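Local coordinates for uncharacterized protein (Singapore grouper iridovirus, PDB 3RJ2), which probably binds histone H3, as a viral protein of the ORF158L-like family, at residues L45-V59 / T72-L86. Residues are numbered along the deposited sequence; the frame is centred on the assembly and turned at random.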
loop_
_atom_site.group_PDB
_atom_site.type_symbol
_atom_site.label_atom_id
_atom_site.label_comp_id
_atom_site.label_asym_id
_atom_site.label_seq_id
_atom_site.Cartn_x
_atom_site.Cartn_y
_atom_site.Cartn_z
ATOM N N LEU A 45 9.462 6.003 4.013
ATOM C CA LEU A 45 8.387 6.200 3.053
ATOM C C LEU A 45 7.660 7.512 3.362
ATOM O O LEU A 45 7.086 7.649 4.429
ATOM C CB LEU A 45 7.412 5.013 3.075
ATOM C CG LEU A 45 6.067 5.179 2.322
ATOM C CD1 LEU A 45 6.302 5.411 0.842
ATOM C CD2 LEU A 45 5.148 3.991 2.516
ATOM N N ARG A 46 7.704 8.469 2.439
ATOM C CA ARG A 46 6.911 9.690 2.563
ATOM C C ARG A 46 5.701 9.580 1.631
ATOM O O ARG A 46 5.848 9.411 0.433
ATOM C CB ARG A 46 7.741 10.931 2.225
ATOM C CG ARG A 46 9.058 11.037 3.004
ATOM C CD ARG A 46 9.962 12.152 2.486
ATOM N NE ARG A 46 9.341 13.467 2.613
ATOM C CZ ARG A 46 9.310 14.189 3.736
ATOM N NH1 ARG A 46 9.866 13.726 4.859
ATOM N NH2 ARG A 46 8.703 15.378 3.738
ATOM N N TYR A 47 4.503 9.669 2.188
ATOM C CA TYR A 47 3.309 9.466 1.389
ATOM C C TYR A 47 2.424 10.704 1.354
ATOM O O TYR A 47 2.471 11.540 2.249
ATOM C CB TYR A 47 2.520 8.265 1.923
ATOM C CG TYR A 47 2.163 8.395 3.380
ATOM C CD1 TYR A 47 1.014 9.078 3.777
ATOM C CD2 TYR A 47 2.980 7.829 4.374
ATOM C CE1 TYR A 47 0.686 9.215 5.131
ATOM C CE2 TYR A 47 2.659 7.954 5.727
ATOM C CZ TYR A 47 1.516 8.649 6.101
ATOM O OH TYR A 47 1.192 8.771 7.445
ATOM N N SER A 48 1.611 10.795 0.308
ATOM C CA SER A 48 0.510 11.735 0.241
ATOM C C SER A 48 -0.675 10.988 -0.360
ATOM O O SER A 48 -0.613 10.572 -1.519
ATOM C CB SER A 48 0.893 12.926 -0.636
ATOM O OG SER A 48 -0.122 13.914 -0.600
ATOM N N VAL A 49 -1.736 10.785 0.418
ATOM C CA VAL A 49 -2.846 9.956 -0.047
ATOM C C VAL A 49 -4.104 10.780 -0.283
ATOM O O VAL A 49 -4.633 11.393 0.637
ATOM C CB VAL A 49 -3.178 8.788 0.915
ATOM C CG1 VAL A 49 -4.331 7.982 0.364
ATOM C CG2 VAL A 49 -1.965 7.885 1.121
ATOM N N ASP A 50 -4.564 10.779 -1.528
ATOM C CA ASP A 50 -5.789 11.466 -1.925
ATOM C C ASP A 50 -6.947 10.481 -1.807
ATOM O O ASP A 50 -7.021 9.511 -2.563
ATOM C CB ASP A 50 -5.643 11.939 -3.371
ATOM C CG ASP A 50 -6.481 13.158 -3.680
ATOM O OD1 ASP A 50 -7.532 13.367 -3.026
ATOM O OD2 ASP A 50 -6.078 13.919 -4.592
ATOM N N GLY A 51 -7.823 10.707 -0.834
ATOM C CA GLY A 51 -8.966 9.837 -0.606
ATOM C C GLY A 51 -10.182 10.609 -0.115
ATOM O O GLY A 51 -10.585 11.617 -0.717
ATOM N N GLU A 52 -10.761 10.124 0.982
ATOM C CA GLU A 52 -11.950 10.705 1.596
ATOM C C GLU A 52 -11.776 10.627 3.110
ATOM O O GLU A 52 -10.990 9.813 3.603
ATOM C CB GLU A 52 -13.211 9.929 1.187
ATOM C CG GLU A 52 -13.523 9.913 -0.323
ATOM C CD GLU A 52 -13.710 11.301 -0.916
ATOM O OE1 GLU A 52 -14.139 12.212 -0.177
ATOM O OE2 GLU A 52 -13.426 11.485 -2.125
ATOM N N MET A 53 -12.508 11.471 3.833
ATOM C CA MET A 53 -12.415 11.525 5.282
ATOM C C MET A 53 -12.767 10.171 5.854
ATOM O O MET A 53 -13.626 9.472 5.311
ATOM C CB MET A 53 -13.379 12.565 5.859
ATOM C CG MET A 53 -13.069 14.022 5.481
ATOM S SD MET A 53 -14.248 15.249 6.166
ATOM C CE MET A 53 -15.806 14.496 5.754
ATOM N N PHE A 54 -12.099 9.831 6.955
ATOM C CA PHE A 54 -12.327 8.605 7.726
ATOM C C PHE A 54 -11.952 7.314 6.986
ATOM O O PHE A 54 -12.257 6.229 7.471
ATOM C CB PHE A 54 -13.760 8.546 8.309
ATOM C CG PHE A 54 -14.144 9.774 9.113
ATOM C CD1 PHE A 54 -13.655 9.966 10.403
ATOM C CD2 PHE A 54 -14.962 10.752 8.565
ATOM C CE1 PHE A 54 -13.995 11.114 11.137
ATOM C CE2 PHE A 54 -15.300 11.902 9.293
ATOM C CZ PHE A 54 -14.814 12.074 10.575
ATOM N N MET A 55 -11.269 7.419 5.841
ATOM C CA MET A 55 -10.709 6.211 5.186
ATOM C C MET A 55 -9.539 5.650 5.996
ATOM O O MET A 55 -8.842 6.383 6.679
ATOM C CB MET A 55 -10.208 6.514 3.768
ATOM C CG MET A 55 -11.199 6.282 2.643
ATOM S SD MET A 55 -10.343 6.579 1.082
ATOM C CE MET A 55 -11.753 6.597 -0.025
ATOM N N ARG A 56 -9.319 4.348 5.901
ATOM C CA ARG A 56 -8.156 3.748 6.518
ATOM C C ARG A 56 -7.439 2.952 5.453
ATOM O O ARG A 56 -8.085 2.276 4.667
ATOM C CB ARG A 56 -8.579 2.848 7.672
ATOM C CG ARG A 56 -7.485 1.979 8.240
ATOM C CD ARG A 56 -7.700 1.783 9.724
ATOM N NE ARG A 56 -8.231 0.467 10.019
ATOM C CZ ARG A 56 -8.787 0.126 11.183
ATOM N NH1 ARG A 56 -8.911 1.014 12.172
ATOM N NH2 ARG A 56 -9.237 -1.108 11.348
ATOM N N HIS A 57 -6.115 3.043 5.432
ATOM C CA HIS A 57 -5.287 2.202 4.567
ATOM C C HIS A 57 -4.293 1.409 5.405
ATOM O O HIS A 57 -3.897 1.845 6.490
ATOM C CB HIS A 57 -4.543 3.054 3.533
ATOM C CG HIS A 57 -5.407 4.093 2.897
ATOM N ND1 HIS A 57 -5.220 5.447 3.099
ATOM C CD2 HIS A 57 -6.504 3.979 2.114
ATOM C CE1 HIS A 57 -6.154 6.121 2.449
ATOM N NE2 HIS A 57 -6.944 5.253 1.840
ATOM N N ARG A 58 -3.890 0.252 4.901
ATOM C CA ARG A 58 -2.847 -0.514 5.540
ATOM C C ARG A 58 -1.584 -0.517 4.675
ATOM O O ARG A 58 -1.627 -0.799 3.471
ATOM C CB ARG A 58 -3.347 -1.928 5.796
ATOM C CG ARG A 58 -2.496 -2.737 6.689
ATOM C CD ARG A 58 -3.111 -4.124 6.842
ATOM N NE ARG A 58 -2.085 -5.138 6.731
ATOM C CZ ARG A 58 -1.773 -6.032 7.657
ATOM N NH1 ARG A 58 -2.435 -6.091 8.804
ATOM N NH2 ARG A 58 -0.795 -6.880 7.406
ATOM N N VAL A 59 -0.466 -0.167 5.308
ATOM C CA VAL A 59 0.862 -0.301 4.716
ATOM C C VAL A 59 1.599 -1.422 5.450
ATOM O O VAL A 59 1.794 -1.356 6.665
ATOM C CB VAL A 59 1.694 1.004 4.852
ATOM C CG1 VAL A 59 3.009 0.863 4.100
ATOM C CG2 VAL A 59 0.908 2.190 4.340
ATOM N N THR A 72 1.349 -0.662 9.362
ATOM C CA THR A 72 0.807 0.545 9.971
ATOM C C THR A 72 -0.540 0.802 9.288
ATOM O O THR A 72 -0.715 0.466 8.115
ATOM C CB THR A 72 1.755 1.782 9.772
ATOM O OG1 THR A 72 3.078 1.476 10.232
ATOM C CG2 THR A 72 1.262 2.990 10.549
ATOM N N HIS A 73 -1.488 1.374 10.018
ATOM C CA HIS A 73 -2.708 1.909 9.396
ATOM C C HIS A 73 -2.571 3.391 9.215
ATOM O O HIS A 73 -2.102 4.091 10.116
ATOM C CB HIS A 73 -3.954 1.653 10.240
ATOM C CG HIS A 73 -4.298 0.211 10.375
ATOM N ND1 HIS A 73 -4.655 -0.355 11.578
ATOM C CD2 HIS A 73 -4.310 -0.788 9.468
ATOM C CE1 HIS A 73 -4.881 -1.645 11.404
ATOM N NE2 HIS A 73 -4.678 -1.934 10.131
ATOM N N LEU A 74 -2.981 3.865 8.049
ATOM C CA LEU A 74 -3.134 5.292 7.786
ATOM C C LEU A 74 -4.613 5.672 7.968
ATOM O O LEU A 74 -5.477 5.158 7.262
ATOM C CB LEU A 74 -2.639 5.624 6.376
ATOM C CG LEU A 74 -1.261 5.052 5.989
ATOM C CD1 LEU A 74 -0.844 5.544 4.627
ATOM C CD2 LEU A 74 -0.179 5.369 7.031
ATOM N N ASN A 75 -4.891 6.545 8.937
ATOM C CA ASN A 75 -6.251 6.983 9.229
ATOM C C ASN A 75 -6.494 8.430 8.775
ATOM O O ASN A 75 -5.791 9.350 9.208
ATOM C CB ASN A 75 -6.519 6.819 10.722
ATOM C CG ASN A 75 -6.560 5.357 11.140
ATOM O OD1 ASN A 75 -7.386 4.597 10.658
ATOM N ND2 ASN A 75 -5.667 4.964 12.031
ATOM N N HIS A 76 -7.469 8.632 7.890
ATOM C CA HIS A 76 -7.716 9.972 7.329
ATOM C C HIS A 76 -8.258 10.983 8.338
ATOM O O HIS A 76 -7.951 12.173 8.246
ATOM C CB HIS A 76 -8.636 9.912 6.107
ATOM C CG HIS A 76 -7.898 9.778 4.815
ATOM N ND1 HIS A 76 -7.264 8.618 4.441
ATOM C CD2 HIS A 76 -7.683 10.662 3.814
ATOM C CE1 HIS A 76 -6.695 8.788 3.260
ATOM N NE2 HIS A 76 -6.938 10.021 2.856
ATOM N N GLY A 77 -9.056 10.528 9.295
ATOM C CA GLY A 77 -9.784 11.462 10.173
ATOM C C GLY A 77 -10.537 12.480 9.319
ATOM O O GLY A 77 -11.165 12.112 8.325
ATOM N N LEU A 78 -10.435 13.760 9.674
ATOM C CA LEU A 78 -11.112 14.818 8.929
ATOM C C LEU A 78 -10.419 15.239 7.620
ATOM O O LEU A 78 -10.980 16.028 6.844
ATOM C CB LEU A 78 -11.327 16.053 9.815
ATOM C CG LEU A 78 -12.515 16.164 10.784
ATOM C CD1 LEU A 78 -13.861 15.738 10.166
ATOM C CD2 LEU A 78 -12.262 15.405 12.063
ATOM N N GLU A 79 -9.224 14.716 7.365
ATOM C CA GLU A 79 -8.464 15.065 6.153
ATOM C C GLU A 79 -8.827 14.157 4.983
ATOM O O GLU A 79 -8.838 12.930 5.123
ATOM C CB GLU A 79 -6.953 14.924 6.398
ATOM C CG GLU A 79 -6.433 15.606 7.640
ATOM C CD GLU A 79 -6.311 17.117 7.500
ATOM O OE1 GLU A 79 -6.105 17.623 6.360
ATOM O OE2 GLU A 79 -6.405 17.795 8.555
ATOM N N ASP A 80 -9.097 14.738 3.824
ATOM C CA ASP A 80 -9.294 13.918 2.629
ATOM C C ASP A 80 -7.966 13.601 1.940
ATOM O O ASP A 80 -7.845 12.599 1.236
ATOM C CB ASP A 80 -10.315 14.542 1.666
ATOM C CG ASP A 80 -10.049 16.003 1.391
ATOM O OD1 ASP A 80 -9.728 16.767 2.342
ATOM O OD2 ASP A 80 -10.184 16.397 0.215
ATOM N N VAL A 81 -6.979 14.462 2.154
ATOM C CA VAL A 81 -5.613 14.217 1.694
ATOM C C VAL A 81 -4.716 14.032 2.919
ATOM O O VAL A 81 -4.529 14.956 3.717
ATOM C CB VAL A 81 -5.097 15.348 0.777
ATOM C CG1 VAL A 81 -3.623 15.132 0.408
ATOM C CG2 VAL A 81 -5.967 15.452 -0.478
ATOM N N LEU A 82 -4.191 12.819 3.069
ATOM C CA LEU A 82 -3.427 12.438 4.251
ATOM C C LEU A 82 -1.955 12.310 3.913
ATOM O O LEU A 82 -1.578 11.533 3.055
ATOM C CB LEU A 82 -3.963 11.127 4.852
ATOM C CG LEU A 82 -3.210 10.447 5.993
ATOM C CD1 LEU A 82 -3.179 11.322 7.220
ATOM C CD2 LEU A 82 -3.868 9.127 6.322
ATOM N N GLU A 83 -1.131 13.091 4.606
ATOM C CA GLU A 83 0.288 13.162 4.343
ATOM C C GLU A 83 1.057 12.825 5.601
ATOM O O GLU A 83 0.613 13.096 6.737
ATOM C CB GLU A 83 0.670 14.550 3.811
ATOM C CG GLU A 83 -0.076 14.894 2.510
ATOM C CD GLU A 83 0.444 16.130 1.770
ATOM O OE1 GLU A 83 0.901 17.090 2.437
ATOM O OE2 GLU A 83 0.355 16.149 0.507
ATOM N N GLY A 84 2.215 12.217 5.399
ATOM C CA GLY A 84 3.051 11.836 6.507
ATOM C C GLY A 84 4.181 10.968 6.038
ATOM O O GLY A 84 4.407 10.810 4.845
ATOM N N SER A 85 4.902 10.401 6.989
ATOM C CA SER A 85 5.969 9.507 6.631
ATOM C C SER A 85 6.024 8.348 7.590
ATOM O O SER A 85 5.464 8.405 8.686
ATOM C CB SER A 85 7.310 10.243 6.538
ATOM O OG SER A 85 7.671 10.771 7.784
ATOM N N LEU A 86 6.695 7.300 7.133
ATOM C CA LEU A 86 6.777 6.007 7.795
ATOM C C LEU A 86 8.195 5.474 7.689
ATOM O O LEU A 86 8.793 5.514 6.603
ATOM C CB LEU A 86 5.911 4.999 7.046
ATOM C CG LEU A 86 4.602 4.462 7.577
ATOM C CD1 LEU A 86 4.371 3.193 6.782
ATOM C CD2 LEU A 86 4.696 4.153 9.096
HETATM O O HOH W 1 -5.025 -4.407 9.203
#
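Tyr47 and Leu74 meet between the two sheets of a beta-sandwich, a worked example of antiparallel strand pairs that cross from sheet to sheet through paired loops. Strand 45-50 runs beside 81-86 in one sheet and 56-59 beside 72-75 in the other, with inward side chains packed closely between them. Tyr47 CG sits between its backbone N and carbonyl carbon (chi1 56°), which folds the ring over Gly84, whose CA lies 4.0 Å from the ring centroid, as in aromatic rescue of glycine. Against the opposite face, Leu74 CD1 stands over the ring centre, also 4.0 Å from the centroid. Leu74 CD1 also reaches Val59 CG2 at 3.8 Å, while Val59 CG1 meets Leu86 CD1 of the facing sheet. Where the two segments pass from one sheet to the other, His76 N hydrogen-bonds to Met55 O (2.9 Å) and Phe54 N to Gly77 O.

The outward faces are looser and more polar. The partly exposed Arg56 guanidinium lies flat on His73, planes 11° apart. A water joins His73 NE2 to Arg58 NH1; Arg58, though on this polar face, is buried, and its NE hydrogen-bonds to Thr60 OG1. On the other sheet's outer side, Ser48 OG donates to the anti lone pair of exposed Glu83 OE2 at 2.5 Å.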